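PDB 1AE9: integrase from Enterobacteria phage lambda, which catalyses, through this catalytic domain, the site-specific recombination that integrates the phage genome into its host and, together with excisionase, excises the prophage again. Local coordinates for residues Met27-Ala30 and Val31-Gln35; Asp7-Leu10 and Lys11-Ala15; Ile96-Thr99 and Arg100-Leu104; Pro103-Ser106 and Gly107-Ser110. All blocks are in the same frame, centred on the assembly; numbering follows the deposited sequence.

Contact 1. Residues Met27-Ala30 and Val31-Gln35; sequences MELA and VVTGQ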
ATOM      1  N   MET A  27       5.451 -15.470  10.243  1.00 13.55           N
ATOM      2  CA  MET A  27       5.942 -16.575   9.403  1.00 13.99           C
ATOM      3  C   MET A  27       5.364 -17.904   9.889  1.00 12.69           C
ATOM      4  O   MET A  27       4.843 -18.699   9.096  1.00 12.74           O
ATOM      5  CB  MET A  27       7.477 -16.645   9.406  1.00 12.49           C
ATOM      6  CG  MET A  27       8.155 -15.594   8.528  1.00 13.92           C
ATOM      7  SD  MET A  27       9.949 -15.537   8.698  1.00 15.00           S
ATOM      8  CE  MET A  27      10.380 -17.164   7.974  1.00 12.23           C
ATOM      9  N   GLU A  28       5.430 -18.129  11.198  1.00 13.69           N
ATOM     10  CA  GLU A  28       4.902 -19.358  11.775  1.00 14.82           C
ATOM     11  C   GLU A  28       3.399 -19.476  11.545  1.00 16.20           C
ATOM     12  O   GLU A  28       2.905 -20.530  11.132  1.00 15.63           O
ATOM     13  CB  GLU A  28       5.198 -19.412  13.266  1.00 16.40           C
ATOM     14  CG  GLU A  28       6.658 -19.619  13.588  1.00 19.75           C
ATOM     15  CD  GLU A  28       6.938 -19.638  15.078  1.00 24.15           C
ATOM     16  OE1 GLU A  28       6.036 -19.306  15.875  1.00 23.91           O
ATOM     17  OE2 GLU A  28       8.078 -19.974  15.458  1.00 28.31           O
ATOM     18  N   LEU A  29       2.677 -18.383  11.777  1.00 15.90           N
ATOM     19  CA  LEU A  29       1.232 -18.376  11.604  1.00 15.23           C
ATOM     20  C   LEU A  29       0.840 -18.626  10.141  1.00 15.55           C
ATOM     21  O   LEU A  29      -0.146 -19.302   9.859  1.00 16.00           O
ATOM     22  CB  LEU A  29       0.650 -17.057  12.125  1.00 17.27           C
ATOM     23  CG  LEU A  29      -0.751 -17.107  12.740  1.00 21.22           C
ATOM     24  CD1 LEU A  29      -0.750 -18.003  13.982  1.00 19.74           C
ATOM     25  CD2 LEU A  29      -1.201 -15.696  13.110  1.00 22.38           C
ATOM     26  N   ALA A  30       1.634 -18.118   9.207  1.00 14.77           N
ATOM     27  CA  ALA A  30       1.363 -18.307   7.789  1.00 14.46           C
ATOM     28  C   ALA A  30       1.480 -19.779   7.388  1.00 16.63           C
ATOM     29  O   ALA A  30       0.663 -20.281   6.609  1.00 16.80           O
ATOM     30  CB  ALA A  30       2.324 -17.472   6.959  1.00 12.57           C
ATOM     31  N   VAL A  31       2.498 -20.461   7.909  1.00 16.85           N
ATOM     32  CA  VAL A  31       2.717 -21.871   7.586  1.00 17.46           C
ATOM     33  C   VAL A  31       1.742 -22.813   8.295  1.00 16.88           C
ATOM     34  O   VAL A  31       1.221 -23.732   7.680  1.00 18.63           O
ATOM     35  CB  VAL A  31       4.196 -22.312   7.860  1.00 17.82           C
ATOM     36  CG1 VAL A  31       4.376 -23.814   7.587  1.00 14.84           C
ATOM     37  CG2 VAL A  31       5.158 -21.513   6.971  1.00 15.70           C
ATOM     38  N   VAL A  32       1.459 -22.569   9.568  1.00 16.87           N
ATOM     39  CA  VAL A  32       0.552 -23.449  10.291  1.00 16.69           C
ATOM     40  C   VAL A  32      -0.944 -23.254   9.972  1.00 18.51           C
ATOM     41  O   VAL A  32      -1.738 -24.179  10.152  1.00 18.59           O
ATOM     42  CB  VAL A  32       0.835 -23.423  11.826  1.00 16.75           C
ATOM     43  CG1 VAL A  32       0.242 -22.192  12.483  1.00 15.37           C
ATOM     44  CG2 VAL A  32       0.325 -24.694  12.483  1.00 16.40           C
ATOM     45  N   THR A  33      -1.341 -22.066   9.509  1.00 18.80           N
ATOM     46  CA  THR A  33      -2.751 -21.839   9.168  1.00 17.36           C
ATOM     47  C   THR A  33      -2.987 -21.876   7.659  1.00 17.87           C
ATOM     48  O   THR A  33      -4.123 -22.040   7.210  1.00 19.41           O
ATOM     49  CB  THR A  33      -3.312 -20.482   9.699  1.00 16.67           C
ATOM     50  OG1 THR A  33      -2.735 -19.395   8.963  1.00 17.02           O
ATOM     51  CG2 THR A  33      -3.036 -20.304  11.188  1.00 15.81           C
ATOM     52  N   GLY A  34      -1.922 -21.687   6.880  1.00 16.68           N
ATOM     53  CA  GLY A  34      -2.036 -21.683   5.430  1.00 15.47           C
ATOM     54  C   GLY A  34      -2.847 -20.530   4.839  1.00 15.33           C
ATOM     55  O   GLY A  34      -3.180 -20.553   3.645  1.00 15.69           O
ATOM     56  N   GLN A  35      -3.137 -19.503   5.642  1.00 14.11           N
ATOM     57  CA  GLN A  35      -3.933 -18.369   5.170  1.00 13.95           C
ATOM     58  C   GLN A  35      -3.143 -17.280   4.444  1.00 14.71           C
ATOM     59  O   GLN A  35      -1.957 -17.064   4.717  1.00 14.38           O
ATOM     60  CB  GLN A  35      -4.736 -17.771   6.331  1.00 13.18           C
ATOM     61  CG  GLN A  35      -5.707 -18.765   6.992  1.00 15.39           C
ATOM     62  CD  GLN A  35      -6.560 -19.518   5.974  1.00 17.44           C
ATOM     63  OE1 GLN A  35      -7.339 -18.919   5.220  1.00 19.48           O
ATOM     64  NE2 GLN A  35      -6.394 -20.831   5.924  1.00 16.20           N
TER
HETATM   65  O   HOH W   1       0.298 -18.665   4.402  1.00 12.98           O
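Val-31 N and Val-32 N reach back to Met-27 O and Glu-28 O in ordinary helical bonds, and the chain leaves helix 21-33 at Gly-34, whose positive phi just past the last helical residue is a common way to end an alpha-helix. Thr-33 bonds twice to one acceptor: its backbone N lies 3.0 Å from Leu-29 O and its OG1 donates to the same Leu-29 O at 2.7 Å, the two coming from opposite faces of the carbonyl plane. A chi1 of 71° sets the hydroxyl between the residue's own N and carbonyl carbon, turned back over the preceding turn, while Thr-33 CG2 comes to 4.2 Å from Leu-29 CG. Val-32 CG1 rests on Glu-28 O at 3.4 Å. At the last turn, Ala-30 O receives a weak bond from Gly-34 N and a hydrogen from a water that also donates to Gln-35 O. Gln-35 NE2 gives a bond to Thr-33 O (2.9 Å), the acceptor lying close to the amide plane; its OE1 meets Gln-57. Gly-34 O accepts from Arg-135, a predicted active-site residue. Leu-29 O, Thr-33 O and Ala-30 O thus gain a hydroxyl, a side-chain amide and a water in turn, while Ser-138 OG and Tyr-142 OH serve Val-31 O and Val-32 O.

Contact 2. Residues Asp7-Leu10 and Lys11-Ala15; sequences DEYL and KIYQA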
ATOM      1  N   ASP A   7      13.720 -26.115   4.553  1.00 17.34           N
ATOM      2  CA  ASP A   7      15.070 -25.751   4.990  1.00 18.15           C
ATOM      3  C   ASP A   7      15.340 -24.258   4.717  1.00 17.90           C
ATOM      4  O   ASP A   7      15.968 -23.573   5.533  1.00 17.92           O
ATOM      5  CB  ASP A   7      16.132 -26.648   4.318  1.00 19.02           C
ATOM      6  CG  ASP A   7      17.489 -26.626   5.050  1.00 20.70           C
ATOM      7  OD1 ASP A   7      17.568 -27.066   6.218  1.00 21.30           O
ATOM      8  OD2 ASP A   7      18.490 -26.177   4.455  1.00 20.15           O
ATOM      9  N   GLU A   8      14.833 -23.753   3.594  1.00 17.24           N
ATOM     10  CA  GLU A   8      15.009 -22.348   3.233  1.00 16.55           C
ATOM     11  C   GLU A   8      14.234 -21.454   4.195  1.00 16.15           C
ATOM     12  O   GLU A   8      14.708 -20.373   4.552  1.00 17.40           O
ATOM     13  CB  GLU A   8      14.585 -22.100   1.780  1.00 17.01           C
ATOM     14  CG  GLU A   8      15.563 -22.695   0.767  1.00 20.37           C
ATOM     15  CD  GLU A   8      15.069 -22.649  -0.674  1.00 22.80           C
ATOM     16  OE1 GLU A   8      13.846 -22.535  -0.899  1.00 25.28           O
ATOM     17  OE2 GLU A   8      15.912 -22.745  -1.592  1.00 23.34           O
ATOM     18  N   TYR A   9      13.061 -21.915   4.627  1.00 15.51           N
ATOM     19  CA  TYR A   9      12.235 -21.182   5.591  1.00 15.72           C
ATOM     20  C   TYR A   9      13.045 -20.962   6.870  1.00 15.93           C
ATOM     21  O   TYR A   9      13.000 -19.883   7.471  1.00 14.06           O
ATOM     22  CB  TYR A   9      10.960 -21.983   5.915  1.00 15.77           C
ATOM     23  CG  TYR A   9      10.224 -21.571   7.182  1.00 15.68           C
ATOM     24  CD1 TYR A   9      10.704 -21.943   8.439  1.00 16.21           C
ATOM     25  CD2 TYR A   9       9.057 -20.805   7.127  1.00 15.31           C
ATOM     26  CE1 TYR A   9      10.051 -21.557   9.613  1.00 16.80           C
ATOM     27  CE2 TYR A   9       8.388 -20.413   8.302  1.00 15.76           C
ATOM     28  CZ  TYR A   9       8.897 -20.794   9.539  1.00 17.03           C
ATOM     29  OH  TYR A   9       8.278 -20.419  10.711  1.00 15.59           O
ATOM     30  N   LEU A  10      13.766 -21.997   7.298  1.00 16.33           N
ATOM     31  CA  LEU A  10      14.579 -21.914   8.509  1.00 15.08           C
ATOM     32  C   LEU A  10      15.760 -20.948   8.377  1.00 15.08           C
ATOM     33  O   LEU A  10      16.139 -20.290   9.354  1.00 15.55           O
ATOM     34  CB  LEU A  10      15.043 -23.315   8.945  1.00 15.17           C
ATOM     35  CG  LEU A  10      13.921 -24.222   9.484  1.00 15.48           C
ATOM     36  CD1 LEU A  10      14.432 -25.629   9.759  1.00 14.50           C
ATOM     37  CD2 LEU A  10      13.329 -23.629  10.749  1.00 14.55           C
ATOM     38  N   LYS A  11      16.339 -20.846   7.180  1.00 15.24           N
ATOM     39  CA  LYS A  11      17.461 -19.919   6.961  1.00 15.23           C
ATOM     40  C   LYS A  11      16.948 -18.480   7.099  1.00 15.45           C
ATOM     41  O   LYS A  11      17.583 -17.636   7.740  1.00 15.64           O
ATOM     42  CB  LYS A  11      18.085 -20.121   5.574  1.00 14.79           C
ATOM     43  CG  LYS A  11      18.565 -21.534   5.287  1.00 16.36           C
ATOM     44  CD  LYS A  11      19.588 -22.012   6.310  1.00 18.51           C
ATOM     45  CE  LYS A  11      20.152 -23.375   5.921  1.00 19.39           C
ATOM     46  NZ  LYS A  11      21.056 -23.915   6.963  1.00 19.81           N
ATOM     47  N   ILE A  12      15.791 -18.210   6.499  1.00 15.68           N
ATOM     48  CA  ILE A  12      15.174 -16.888   6.565  1.00 14.89           C
ATOM     49  C   ILE A  12      14.753 -16.594   8.007  1.00 16.53           C
ATOM     50  O   ILE A  12      14.923 -15.471   8.499  1.00 16.21           O
ATOM     51  CB  ILE A  12      13.946 -16.802   5.628  1.00 14.35           C
ATOM     52  CG1 ILE A  12      14.394 -16.982   4.171  1.00 14.32           C
ATOM     53  CG2 ILE A  12      13.209 -15.475   5.839  1.00 12.47           C
ATOM     54  CD1 ILE A  12      13.261 -17.042   3.144  1.00 13.60           C
ATOM     55  N   TYR A  13      14.213 -17.611   8.681  1.00 16.28           N
ATOM     56  CA  TYR A  13      13.787 -17.500  10.075  1.00 14.84           C
ATOM     57  C   TYR A  13      14.983 -17.070  10.925  1.00 15.09           C
ATOM     58  O   TYR A  13      14.860 -16.190  11.776  1.00 14.52           O
ATOM     59  CB  TYR A  13      13.237 -18.849  10.564  1.00 15.07           C
ATOM     60  CG  TYR A  13      12.554 -18.811  11.917  1.00 14.51           C
ATOM     61  CD1 TYR A  13      13.291 -18.906  13.094  1.00 15.40           C
ATOM     62  CD2 TYR A  13      11.171 -18.681  12.015  1.00 15.59           C
ATOM     63  CE1 TYR A  13      12.667 -18.872  14.335  1.00 16.89           C
ATOM     64  CE2 TYR A  13      10.539 -18.645  13.252  1.00 15.63           C
ATOM     65  CZ  TYR A  13      11.292 -18.738  14.405  1.00 16.93           C
ATOM     66  OH  TYR A  13      10.673 -18.685  15.636  1.00 20.18           O
ATOM     67  N   GLN A  14      16.137 -17.699  10.687  1.00 15.96           N
ATOM     68  CA  GLN A  14      17.372 -17.378  11.410  1.00 14.95           C
ATOM     69  C   GLN A  14      17.738 -15.925  11.127  1.00 14.17           C
ATOM     70  O   GLN A  14      18.055 -15.156  12.041  1.00 13.26           O
ATOM     71  CB  GLN A  14      18.517 -18.295  10.940  1.00 15.83           C
ATOM     72  CG  GLN A  14      19.873 -18.085  11.633  1.00 19.16           C
ATOM     73  CD  GLN A  14      20.607 -16.811  11.197  1.00 23.70           C
ATOM     74  OE1 GLN A  14      20.813 -16.582  10.007  1.00 27.41           O
ATOM     75  NE2 GLN A  14      21.000 -15.984  12.161  1.00 24.50           N
ATOM     76  N   ALA A  15      17.710 -15.569   9.843  1.00 15.54           N
ATOM     77  CA  ALA A  15      18.055 -14.225   9.388  1.00 16.04           C
ATOM     78  C   ALA A  15      17.142 -13.154   9.977  1.00 18.25           C
ATOM     79  O   ALA A  15      17.532 -11.993  10.070  1.00 20.06           O
ATOM     80  CB  ALA A  15      18.032 -14.171   7.867  1.00 16.43           C
TER
HETATM   81  O   HOH W   2      18.436 -25.475   8.568  1.00 26.88           O
HETATM   82  O   HOH W   3      21.149 -26.396   5.407  1.00 28.20           O
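The charged ends of Asp-7 and Lys-11, one helical turn apart, meet through water. Asp-7 OD2 stands 4.2 Å from Lys-11 NZ, too far for a salt bridge, but one water donates to OD2 and accepts from NZ, and a second links OD1 to NZ more weakly. Lys-11 N bonds to Asp-7 O; chi1 of -56° lays Lys-11 CG on that oxygen at 3.3 Å, and a bend at chi2 turns the chain toward the carboxylate. The direct charge partner of Asp-7 is Lys-85 of the second subunit. At Glu-8 the backbone O takes a nearly straight bond from Ile-12 N (3.1 Å) and touches Ile-12 CG1, while OE1 accepts from Thr-5 N, just ahead of the helix. This is helix 6-15 of the tyrosine recombinase catalytic domain, with one flank on helix 21-33 and another at a subunit interface. Similar first torsions (162° and -170°) send the Tyr-9 and Tyr-13 rings in one direction, near-parallel but so displaced that little of one faces the other; Tyr-9 OH comes to 3.6 Å from Tyr-13 CD2. Tyr-13 OH is hydrogen-bonded to Glu-28 OE2 of helix 21-33. Leu-10 puts CD2 at the edge of the Tyr-9 ring, in its plane, and its O accepts from Gln-14 N at 2.9 Å.

Contact 3. Residues Ile96-Thr99 and Arg100-Leu104; sequences IAST and RREPL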
ATOM      1  N   ILE A  96      -1.569 -10.706  15.004  1.00 19.77           N
ATOM      2  CA  ILE A  96      -0.272 -10.230  14.524  1.00 20.03           C
ATOM      3  C   ILE A  96      -0.385  -8.712  14.697  1.00 18.97           C
ATOM      4  O   ILE A  96      -1.364  -8.114  14.256  1.00 19.70           O
ATOM      5  CB  ILE A  96      -0.053 -10.570  13.016  1.00 20.19           C
ATOM      6  CG1 ILE A  96       0.080 -12.078  12.831  1.00 23.39           C
ATOM      7  CG2 ILE A  96       1.218  -9.943  12.511  1.00 24.19           C
ATOM      8  CD1 ILE A  96       1.137 -12.695  13.731  1.00 22.73           C
ATOM      9  N   ALA A  97       0.579  -8.102  15.381  1.00 17.05           N
ATOM     10  CA  ALA A  97       0.568  -6.657  15.622  1.00 17.53           C
ATOM     11  C   ALA A  97       1.998  -6.147  15.772  1.00 16.95           C
ATOM     12  O   ALA A  97       2.922  -6.932  16.004  1.00 17.02           O
ATOM     13  CB  ALA A  97      -0.254  -6.335  16.894  1.00 15.66           C
ATOM     14  N   SER A  98       2.186  -4.840  15.625  1.00 17.37           N
ATOM     15  CA  SER A  98       3.510  -4.242  15.749  1.00 19.07           C
ATOM     16  C   SER A  98       3.897  -4.100  17.215  1.00 21.46           C
ATOM     17  O   SER A  98       3.091  -4.365  18.104  1.00 21.45           O
ATOM     18  CB  SER A  98       3.523  -2.859  15.099  1.00 19.02           C
ATOM     19  OG  SER A  98       2.761  -1.936  15.868  1.00 18.93           O
ATOM     20  N   THR A  99       5.101  -3.594  17.454  1.00 24.42           N
ATOM     21  CA  THR A  99       5.612  -3.375  18.806  1.00 27.59           C
ATOM     22  C   THR A  99       4.737  -2.386  19.569  1.00 26.70           C
ATOM     23  O   THR A  99       4.796  -2.312  20.791  1.00 27.34           O
ATOM     24  CB  THR A  99       7.033  -2.792  18.760  1.00 31.09           C
ATOM     25  OG1 THR A  99       7.762  -3.397  17.682  1.00 38.25           O
ATOM     26  CG2 THR A  99       7.759  -3.072  20.063  1.00 35.03           C
ATOM     27  N   ARG A 100       3.947  -1.606  18.838  1.00 26.74           N
ATOM     28  CA  ARG A 100       3.062  -0.619  19.448  1.00 26.08           C
ATOM     29  C   ARG A 100       1.624  -1.139  19.498  1.00 24.71           C
ATOM     30  O   ARG A 100       0.681  -0.369  19.700  1.00 24.56           O
ATOM     31  CB  ARG A 100       3.136   0.701  18.670  1.00 28.23           C
ATOM     32  CG  ARG A 100       4.561   1.206  18.431  1.00 31.71           C
ATOM     33  CD  ARG A 100       4.590   2.489  17.609  1.00 37.92           C
ATOM     34  NE  ARG A 100       4.214   3.662  18.402  1.00 44.26           N
ATOM     35  CZ  ARG A 100       3.061   4.321  18.287  1.00 45.74           C
ATOM     36  NH1 ARG A 100       2.148   3.938  17.400  1.00 45.30           N
ATOM     37  NH2 ARG A 100       2.798   5.342  19.093  1.00 45.65           N
ATOM     38  N   ARG A 101       1.471  -2.450  19.292  1.00 23.43           N
ATOM     39  CA  ARG A 101       0.176  -3.148  19.311  1.00 23.09           C
ATOM     40  C   ARG A 101      -0.778  -2.762  18.177  1.00 22.43           C
ATOM     41  O   ARG A 101      -1.970  -3.070  18.224  1.00 20.79           O
ATOM     42  CB  ARG A 101      -0.528  -2.956  20.658  1.00 24.60           C
ATOM     43  CG  ARG A 101       0.321  -3.303  21.872  1.00 26.71           C
ATOM     44  CD  ARG A 101      -0.485  -3.092  23.138  1.00 30.31           C
ATOM     45  NE  ARG A 101       0.347  -3.170  24.332  1.00 33.33           N
ATOM     46  CZ  ARG A 101       0.378  -4.205  25.163  1.00 35.79           C
ATOM     47  NH1 ARG A 101      -0.381  -5.269  24.940  1.00 36.29           N
ATOM     48  NH2 ARG A 101       1.171  -4.172  26.227  1.00 36.81           N
ATOM     49  N   GLU A 102      -0.241  -2.141  17.135  1.00 21.33           N
ATOM     50  CA  GLU A 102      -1.054  -1.720  15.999  1.00 23.71           C
ATOM     51  C   GLU A 102      -1.174  -2.840  14.970  1.00 22.57           C
ATOM     52  O   GLU A 102      -0.293  -3.697  14.865  1.00 22.07           O
ATOM     53  CB  GLU A 102      -0.403  -0.525  15.303  1.00 27.22           C
ATOM     54  CG  GLU A 102       0.240   0.480  16.225  1.00 34.02           C
ATOM     55  CD  GLU A 102       1.270   1.334  15.509  1.00 38.27           C
ATOM     56  OE1 GLU A 102       2.375   0.821  15.193  1.00 37.58           O
ATOM     57  OE2 GLU A 102       0.967   2.517  15.254  1.00 41.47           O
ATOM     58  N   PRO A 103      -2.262  -2.837  14.183  1.00 21.80           N
ATOM     59  CA  PRO A 103      -2.462  -3.859  13.154  1.00 20.27           C
ATOM     60  C   PRO A 103      -1.383  -3.668  12.083  1.00 19.76           C
ATOM     61  O   PRO A 103      -0.854  -2.562  11.920  1.00 18.41           O
ATOM     62  CB  PRO A 103      -3.831  -3.494  12.577  1.00 20.83           C
ATOM     63  CG  PRO A 103      -4.504  -2.761  13.694  1.00 22.53           C
ATOM     64  CD  PRO A 103      -3.407  -1.914  14.237  1.00 21.69           C
ATOM     65  N   LEU A 104      -1.046  -4.736  11.367  1.00 19.43           N
ATOM     66  CA  LEU A 104      -0.047  -4.663  10.299  1.00 17.94           C
ATOM     67  C   LEU A 104      -0.744  -4.822   8.948  1.00 15.95           C
ATOM     68  O   LEU A 104      -1.858  -5.335   8.875  1.00 16.67           O
ATOM     69  CB  LEU A 104       0.998  -5.773  10.478  1.00 17.77           C
ATOM     70  CG  LEU A 104       1.885  -5.673  11.717  1.00 16.94           C
ATOM     71  CD1 LEU A 104       2.509  -6.995  11.995  1.00 20.68           C
ATOM     72  CD2 LEU A 104       2.941  -4.621  11.515  1.00 19.03           C
TER
HETATM   73  O   HOH W   4      -2.258  -7.211  11.811  1.00 15.07           O
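Ser-98 holds OG between its backbone N and carbonyl carbon (chi1 70°), while Glu-102 sends CG away from its own carbonyl carbon (chi1 -38°) and continues extended; together these torsions bring the carboxylate up to the hydroxyl. Ser-98 OG donates to Glu-102 OE1 at 2.9 Å, using the anti lone pair of that oxygen, and accepts from two backbone groups, Arg-100 N at 3.2 Å and Glu-102 N at 3.3 Å. The bond from Arg-100 N makes an ST turn, laid over a type I beta turn in which Arg-101 N reaches Ser-98 O from well above the carbonyl plane. Arg-101 has positive phi, and Ser-98 N closes the unit by donating to Glu-102 O at 2.8 Å, in the carbonyl plane: the pattern of a type I turn with a G1 beta bulge, though no regular strand flanks it. The other carboxylate oxygen, Glu-102 OE2, forms a salt bridge with Arg-100 NH1 at 2.8 Å, while Arg-101 NH1 turns to Gly-91 O. At the base of the loop, Ile-96 and Leu-104 cross at about a right angle, Ile-96 CG2 pressing on Leu-104 CD1 at a tight 3.3 Å, and a water joins Ile-96 O to Leu-104 N. From helix 21-33, Leu-29 touches Ile-96, and Trp-22 touches Leu-104. The loop between helices 79-90 and 106-120 is therefore pinned at its tip by one hydroxyl with three bonds, beside a carboxylate whose negative charge is probably balanced in part by Arg-100.

Contact 4. Residues Pro103-Ser106 and Gly107-Ser110; sequences PLSS and GTVS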
ATOM      1  N   PRO A 103      -2.262  -2.837  14.183  1.00 21.80           N
ATOM      2  CA  PRO A 103      -2.462  -3.859  13.154  1.00 20.27           C
ATOM      3  C   PRO A 103      -1.383  -3.668  12.083  1.00 19.76           C
ATOM      4  O   PRO A 103      -0.854  -2.562  11.920  1.00 18.41           O
ATOM      5  CB  PRO A 103      -3.831  -3.494  12.577  1.00 20.83           C
ATOM      6  CG  PRO A 103      -4.504  -2.761  13.694  1.00 22.53           C
ATOM      7  CD  PRO A 103      -3.407  -1.914  14.237  1.00 21.69           C
ATOM      8  N   LEU A 104      -1.046  -4.736  11.367  1.00 19.43           N
ATOM      9  CA  LEU A 104      -0.047  -4.663  10.299  1.00 17.94           C
ATOM     10  C   LEU A 104      -0.744  -4.822   8.948  1.00 15.95           C
ATOM     11  O   LEU A 104      -1.858  -5.335   8.875  1.00 16.67           O
ATOM     12  CB  LEU A 104       0.998  -5.773  10.478  1.00 17.77           C
ATOM     13  CG  LEU A 104       1.885  -5.673  11.717  1.00 16.94           C
ATOM     14  CD1 LEU A 104       2.509  -6.995  11.995  1.00 20.68           C
ATOM     15  CD2 LEU A 104       2.941  -4.621  11.515  1.00 19.03           C
ATOM     16  N   SER A 105      -0.130  -4.309   7.892  1.00 16.37           N
ATOM     17  CA  SER A 105      -0.699  -4.447   6.554  1.00 15.96           C
ATOM     18  C   SER A 105       0.105  -5.524   5.825  1.00 17.47           C
ATOM     19  O   SER A 105       1.255  -5.800   6.191  1.00 17.73           O
ATOM     20  CB  SER A 105      -0.592  -3.136   5.777  1.00 15.31           C
ATOM     21  OG  SER A 105       0.764  -2.829   5.489  1.00 16.32           O
ATOM     22  N   SER A 106      -0.481  -6.098   4.777  1.00 16.52           N
ATOM     23  CA  SER A 106       0.190  -7.124   3.982  1.00 18.01           C
ATOM     24  C   SER A 106       1.517  -6.620   3.412  1.00 17.29           C
ATOM     25  O   SER A 106       2.512  -7.353   3.376  1.00 16.72           O
ATOM     26  CB  SER A 106      -0.712  -7.548   2.825  1.00 19.53           C
ATOM     27  OG  SER A 106      -1.967  -7.981   3.304  1.00 24.44           O
ATOM     28  N   GLY A 107       1.523  -5.368   2.964  1.00 15.97           N
ATOM     29  CA  GLY A 107       2.723  -4.782   2.397  1.00 15.72           C
ATOM     30  C   GLY A 107       3.881  -4.739   3.370  1.00 15.29           C
ATOM     31  O   GLY A 107       5.017  -5.042   3.009  1.00 15.96           O
ATOM     32  N   THR A 108       3.595  -4.357   4.606  1.00 14.23           N
ATOM     33  CA  THR A 108       4.621  -4.278   5.630  1.00 13.88           C
ATOM     34  C   THR A 108       5.193  -5.663   5.949  1.00 13.04           C
ATOM     35  O   THR A 108       6.409  -5.834   6.039  1.00 12.91           O
ATOM     36  CB  THR A 108       4.052  -3.617   6.896  1.00 13.37           C
ATOM     37  OG1 THR A 108       3.625  -2.288   6.572  1.00 16.62           O
ATOM     38  CG2 THR A 108       5.088  -3.556   7.996  1.00 12.79           C
ATOM     39  N   VAL A 109       4.319  -6.648   6.095  1.00 12.64           N
ATOM     40  CA  VAL A 109       4.757  -8.006   6.399  1.00 13.25           C
ATOM     41  C   VAL A 109       5.641  -8.537   5.279  1.00 14.42           C
ATOM     42  O   VAL A 109       6.725  -9.053   5.536  1.00 15.35           O
ATOM     43  CB  VAL A 109       3.552  -8.946   6.619  1.00 13.59           C
ATOM     44  CG1 VAL A 109       4.021 -10.376   6.826  1.00 13.72           C
ATOM     45  CG2 VAL A 109       2.749  -8.484   7.825  1.00 13.22           C
ATOM     46  N   SER A 110       5.189  -8.385   4.037  1.00 15.06           N
ATOM     47  CA  SER A 110       5.946  -8.840   2.873  1.00 15.96           C
ATOM     48  C   SER A 110       7.309  -8.161   2.775  1.00 17.05           C
ATOM     49  O   SER A 110       8.320  -8.814   2.489  1.00 14.99           O
ATOM     50  CB  SER A 110       5.162  -8.561   1.591  1.00 16.17           C
ATOM     51  OG  SER A 110       3.931  -9.265   1.587  1.00 19.48           O
TER
HETATM   52  O   HOH W   5       1.618  -2.055   8.556  1.00 19.35           O
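Ser-105 and Val-109 span the first turn of helix 106-120, with Ser-105 at the N-cap position: Val-109 N donates an almost straight bond to Ser-105 O at 3.2 Å. Ser-106 O, one residue on, is gripped twice by Ser-110, by its backbone N at 2.9 Å and by its OG at 3.0 Å. The hydroxyl arrives from above the carbonyl plane, brought round by a chi1 of -62° that keeps OG beside the serine's own N. On the cap side, Ser-105 OG and Thr-108 OG1 lie 3.1 Å apart, and a water accepts from Ser-105 N while lying 2.8 Å from Thr-108 OG1; these polar groups gather beside the first turn. The next shell is apolar. Trp-22 of helix 21-33 touches both Thr-108 and Val-109, Val-37 of helix 37-42 touches Ser-106 and Val-109, and Phe-131 lies against Val-109 and Ser-110. The helix start thus faces two other helices of the catalytic domain, and the Ser-110 side chain stands about 7 Å from that of His-132, a predicted active-site residue. Val-109 CG2 sits 3.5 Å from Ser-105 O, and the same methyl meets Leu-104 CB at 4.2 Å.

Overall arrangement
Contact 1 is the core member, wholly buried, its centre about 2 Å from the centre of the chain, whereas contact 4 lies at the surface and contacts 2 and 3 are partly buried. Helix 21-33 relates them: contact 1 ends it, contact 2 packs on it with Glu-28 meeting Tyr-9 and Tyr-13, contact 3 touches it where Ile-96 meets Leu-29, and contact 4 meets it through Trp-22. Contacts 3 and 4 share Pro-103 and Leu-104, the returning limb of the loop leading into the helix start. Serine or threonine hydroxyls serve helix end, turn and helix start in contacts 1, 3 and 4; contact 2, at a subunit interface, relies on water-bridged charges and two tyrosines one turn apart.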